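Local coordinates for protein choline dehydrogenase and related flavoproteins (PDB 3Q9T) that oxidises formate as a flavoenzyme of the glucose-methanol-choline oxidoreductase family, using a bound 8-formyl-FAD, at residues N97-V102 / D201-G206. Numbering follows the deposited sequence.
Sequences NYFTWV and DTIYRG. With FAY ([(2R,3S,4R,5R)-5-(6-amino-9H-purin-9-yl)-3,4-dihydroxytetrahydrofuran-2-yl]methyl (2R,3S,4S)-5-(8-formyl-7-methyl-2,4-dioxo-3,4-dihydrobenzo[g]pteridin-10(2H)-yl)-2,3,4-trihydroxypentyl dihydrogen diphosphate), chain D.
Thr100 and Asp201 form an antiparallel, non-hydrogen-bonded pair, with CA atoms 4.5 Å apart. Beside it, Thr202 N donates to Phe99 O at 2.7 Å. Asp201 CA makes a CA-H...O contact with Phe99 O at 3.2 Å. Thr202 centres an inverse gamma turn that leads into Ile203. Ile203 CD1 makes a CH-pi contact on one face of the Phe99 ring, 3.6 Å from its centroid. Asn97 O sits over the centre of the opposite face. With CG1 anti to the carbonyl carbon (chi1 -60°), the Ile203 side chain lies over the first face, CG1 above Phe99 CD1. Thr202 CG2 meets Trp101 CE3 at 3.5 Å, the side chains crossing at about a right angle.

The short, weakly bonded strand 100-101 pairs here with strand 195-204 of a mixed sheet, tying the loop against the flavin pyrimidine to that sheet. FAY N3 donates to Thr100 O at 3.0 Å. The Tyr98 ring has FAY C6 over one face. Asn97 ND2 hydrogen-bonds FAY O2' at 3.0 Å and also Gln555 OE1. Its OD1 takes the Phe99 amide in an Asx turn. A water sits between Asn97 OD1 and Thr202 OG1, which also bonds Gln555 NE2.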
loop_
_atom_site.group_PDB
_atom_site.type_symbol
_atom_site.label_atom_id
_atom_site.label_comp_id
_atom_site.label_asym_id
_atom_site.label_seq_id
_atom_site.Cartn_x
_atom_site.Cartn_y
_atom_site.Cartn_z
ATOM N N ASN A 97 11.665 -20.802 -5.394
ATOM C CA ASN A 97 10.426 -20.791 -6.189
ATOM C C ASN A 97 9.521 -21.994 -5.931
ATOM O O ASN A 97 9.852 -22.846 -5.099
ATOM C CB ASN A 97 10.702 -20.557 -7.694
ATOM C CG ASN A 97 11.225 -21.813 -8.421
ATOM O OD1 ASN A 97 11.177 -22.927 -7.898
ATOM N ND2 ASN A 97 11.707 -21.623 -9.648
ATOM N N TYR A 98 8.364 -22.048 -6.600
ATOM C CA TYR A 98 7.386 -23.114 -6.328
ATOM C C TYR A 98 7.325 -24.203 -7.423
ATOM O O TYR A 98 6.278 -24.818 -7.686
ATOM C CB TYR A 98 6.006 -22.525 -5.954
ATOM C CG TYR A 98 6.149 -21.457 -4.888
ATOM C CD1 TYR A 98 5.434 -20.266 -4.961
ATOM C CD2 TYR A 98 7.043 -21.627 -3.824
ATOM C CE1 TYR A 98 5.596 -19.273 -4.003
ATOM C CE2 TYR A 98 7.217 -20.640 -2.861
ATOM C CZ TYR A 98 6.488 -19.461 -2.961
ATOM O OH TYR A 98 6.654 -18.462 -2.025
ATOM N N PHE A 99 8.473 -24.401 -8.063
ATOM C CA PHE A 99 8.827 -25.664 -8.716
ATOM C C PHE A 99 8.222 -25.950 -10.081
ATOM O O PHE A 99 8.835 -26.666 -10.873
ATOM C CB PHE A 99 8.538 -26.843 -7.781
ATOM C CG PHE A 99 9.042 -26.643 -6.407
ATOM C CD1 PHE A 99 10.413 -26.713 -6.138
ATOM C CD2 PHE A 99 8.169 -26.383 -5.367
ATOM C CE1 PHE A 99 10.898 -26.537 -4.843
ATOM C CE2 PHE A 99 8.651 -26.193 -4.070
ATOM C CZ PHE A 99 10.026 -26.262 -3.819
ATOM N N THR A 100 7.029 -25.426 -10.347
ATOM C CA THR A 100 6.329 -25.748 -11.585
ATOM C C THR A 100 7.199 -25.521 -12.817
ATOM O O THR A 100 7.930 -24.534 -12.919
ATOM C CB THR A 100 5.010 -24.995 -11.751
ATOM O OG1 THR A 100 4.333 -24.907 -10.489
ATOM C CG2 THR A 100 4.118 -25.744 -12.735
ATOM N N TRP A 101 7.125 -26.473 -13.740
ATOM C CA TRP A 101 7.966 -26.477 -14.926
ATOM C C TRP A 101 7.064 -26.611 -16.124
ATOM O O TRP A 101 6.540 -27.697 -16.394
ATOM C CB TRP A 101 8.932 -27.645 -14.867
ATOM C CG TRP A 101 9.871 -27.759 -16.037
ATOM C CD1 TRP A 101 9.667 -28.468 -17.179
ATOM C CD2 TRP A 101 11.186 -27.182 -16.150
ATOM N NE1 TRP A 101 10.763 -28.366 -18.004
ATOM C CE2 TRP A 101 11.710 -27.584 -17.396
ATOM C CE3 TRP A 101 11.961 -26.361 -15.323
ATOM C CZ2 TRP A 101 12.970 -27.192 -17.838
ATOM C CZ3 TRP A 101 13.212 -25.972 -15.760
ATOM C CH2 TRP A 101 13.708 -26.386 -17.009
ATOM N N VAL A 102 6.903 -25.503 -16.843
ATOM C CA VAL A 102 5.926 -25.400 -17.906
ATOM C C VAL A 102 6.399 -24.310 -18.873
ATOM O O VAL A 102 6.743 -23.221 -18.449
ATOM C CB VAL A 102 4.517 -25.109 -17.310
ATOM C CG1 VAL A 102 4.572 -23.890 -16.378
ATOM C CG2 VAL A 102 3.473 -24.925 -18.401
ATOM N N ASP A 201 7.641 -30.652 -12.224
ATOM C CA ASP A 201 8.229 -29.827 -11.203
ATOM C C ASP A 201 9.733 -29.958 -11.174
ATOM O O ASP A 201 10.274 -30.996 -11.541
ATOM C CB ASP A 201 7.672 -30.237 -9.850
ATOM C CG ASP A 201 6.267 -29.757 -9.643
ATOM O OD1 ASP A 201 5.329 -30.572 -9.771
ATOM O OD2 ASP A 201 6.107 -28.549 -9.363
ATOM N N THR A 202 10.401 -28.907 -10.709
ATOM C CA THR A 202 11.834 -28.988 -10.418
ATOM C C THR A 202 12.024 -29.612 -9.034
ATOM O O THR A 202 12.677 -29.040 -8.140
ATOM C CB THR A 202 12.542 -27.624 -10.531
ATOM O OG1 THR A 202 11.770 -26.613 -9.858
ATOM C CG2 THR A 202 12.727 -27.242 -12.019
ATOM N N ILE A 203 11.423 -30.792 -8.880
ATOM C CA ILE A 203 11.567 -31.623 -7.686
ATOM C C ILE A 203 11.828 -33.069 -8.126
ATOM O O ILE A 203 11.248 -33.542 -9.108
ATOM C CB ILE A 203 10.294 -31.573 -6.820
ATOM C CG1 ILE A 203 10.019 -30.122 -6.364
ATOM C CG2 ILE A 203 10.427 -32.512 -5.630
ATOM C CD1 ILE A 203 8.663 -29.895 -5.731
ATOM N N TYR A 204 12.719 -33.758 -7.424
ATOM C CA TYR A 204 12.961 -35.172 -7.692
ATOM C C TYR A 204 13.451 -35.851 -6.432
ATOM O O TYR A 204 14.338 -35.336 -5.739
ATOM C CB TYR A 204 13.952 -35.372 -8.839
ATOM C CG TYR A 204 14.136 -36.818 -9.254
ATOM C CD1 TYR A 204 13.045 -37.601 -9.612
ATOM C CD2 TYR A 204 15.403 -37.396 -9.309
ATOM C CE1 TYR A 204 13.201 -38.924 -9.992
ATOM C CE2 TYR A 204 15.573 -38.721 -9.692
ATOM C CZ TYR A 204 14.468 -39.475 -10.034
ATOM O OH TYR A 204 14.620 -40.780 -10.423
ATOM N N ARG A 205 12.861 -37.004 -6.137
ATOM C CA ARG A 205 13.092 -37.669 -4.865
ATOM C C ARG A 205 13.038 -36.654 -3.743
ATOM O O ARG A 205 13.947 -36.601 -2.909
ATOM C CB ARG A 205 14.446 -38.376 -4.876
ATOM C CG ARG A 205 14.475 -39.639 -5.734
ATOM C CD ARG A 205 15.895 -40.154 -5.854
ATOM N NE ARG A 205 16.012 -41.580 -5.552
ATOM C CZ ARG A 205 16.284 -42.080 -4.348
ATOM N NH1 ARG A 205 16.466 -41.274 -3.305
ATOM N NH2 ARG A 205 16.372 -43.395 -4.184
ATOM N N GLY A 206 11.986 -35.832 -3.741
ATOM C CA GLY A 206 11.727 -34.892 -2.653
ATOM C C GLY A 206 12.838 -33.890 -2.358
ATOM O O GLY A 206 12.947 -33.357 -1.260
HETATM P P FAY D . 16.563 -15.120 -13.161
HETATM N N1 FAY D . 8.559 -19.793 -12.024
HETATM C C2 FAY D . 8.135 -21.078 -12.355
HETATM O O2 FAY D . 8.371 -21.536 -13.467
HETATM N N3 FAY D . 7.892 -21.993 -11.352
HETATM C C4 FAY D . 7.505 -21.530 -10.119
HETATM O O4 FAY D . 6.628 -22.174 -9.514
HETATM N N5 FAY D . 7.558 -19.745 -8.536
HETATM C C6 FAY D . 8.041 -18.270 -6.771
HETATM C C7 FAY D . 8.735 -17.198 -6.238
HETATM C C8 FAY D . 9.605 -16.468 -7.054
HETATM O O8 FAY D . 11.378 -14.936 -7.041
HETATM C C9 FAY D . 9.856 -16.906 -8.361
HETATM P PA FAY D . 17.308 -14.815 -10.448
HETATM C "C1'" FAY D . 10.210 -17.567 -11.203
HETATM C C10 FAY D . 8.431 -19.337 -10.733
HETATM N N10 FAY D . 9.187 -18.247 -10.291
HETATM N N1A FAY D . 25.010 -8.119 -6.517
HETATM O O1A FAY D . 16.672 -14.043 -9.340
HETATM C C1B FAY D . 21.828 -12.098 -7.788
HETATM O O1P FAY D . 17.826 -15.847 -13.555
HETATM C "C2'" FAY D . 11.562 -18.316 -11.214
HETATM O "O2'" FAY D . 11.874 -18.631 -9.905
HETATM C C2A FAY D . 25.317 -9.467 -6.551
HETATM O O2A FAY D . 17.046 -16.289 -10.394
HETATM C C2B FAY D . 20.646 -12.621 -6.991
HETATM O O2B FAY D . 20.969 -12.921 -5.645
HETATM O O2P FAY D . 16.120 -14.163 -14.252
HETATM C "C3'" FAY D . 12.836 -17.738 -11.915
HETATM O "O3'" FAY D . 14.064 -17.937 -11.220
HETATM N N3A FAY D . 24.354 -10.398 -6.908
HETATM C C3B FAY D . 20.297 -13.874 -7.763
HETATM O O3B FAY D . 21.145 -14.913 -7.338
HETATM O O3P FAY D . 16.836 -14.223 -11.850
HETATM C "C4'" FAY D . 12.769 -16.279 -12.289
HETATM O "O4'" FAY D . 11.534 -16.114 -12.981
HETATM C C4A FAY D . 23.104 -9.980 -7.232
HETATM C C4B FAY D . 20.687 -13.541 -9.182
HETATM O O4B FAY D . 21.502 -12.383 -9.125
HETATM C C4X FAY D . 7.777 -20.182 -9.818
HETATM C "C5'" FAY D . 13.985 -15.875 -13.159
HETATM O "O5'" FAY D . 15.333 -16.115 -12.729
HETATM C C5A FAY D . 22.780 -8.626 -7.213
HETATM C C5B FAY D . 19.466 -13.312 -10.051
HETATM O O5B FAY D . 18.914 -14.568 -10.361
HETATM C C5X FAY D . 8.133 -18.560 -8.130
HETATM C C6A FAY D . 23.738 -7.683 -6.847
HETATM N N6A FAY D . 23.400 -6.391 -6.731
HETATM N N7A FAY D . 21.488 -8.503 -7.580
HETATM C C7M FAY D . 8.378 -16.743 -4.843
HETATM C C8A FAY D . 20.985 -9.727 -7.842
HETATM C C8M FAY D . 10.605 -15.603 -6.389
HETATM C C9A FAY D . 9.092 -17.922 -8.933
HETATM N N9A FAY D . 21.969 -10.646 -7.625
HETATM O O HOH W 1 13.162 -25.054 -8.103
HETATM O O HOH W 2 3.871 -27.448 -9.072
#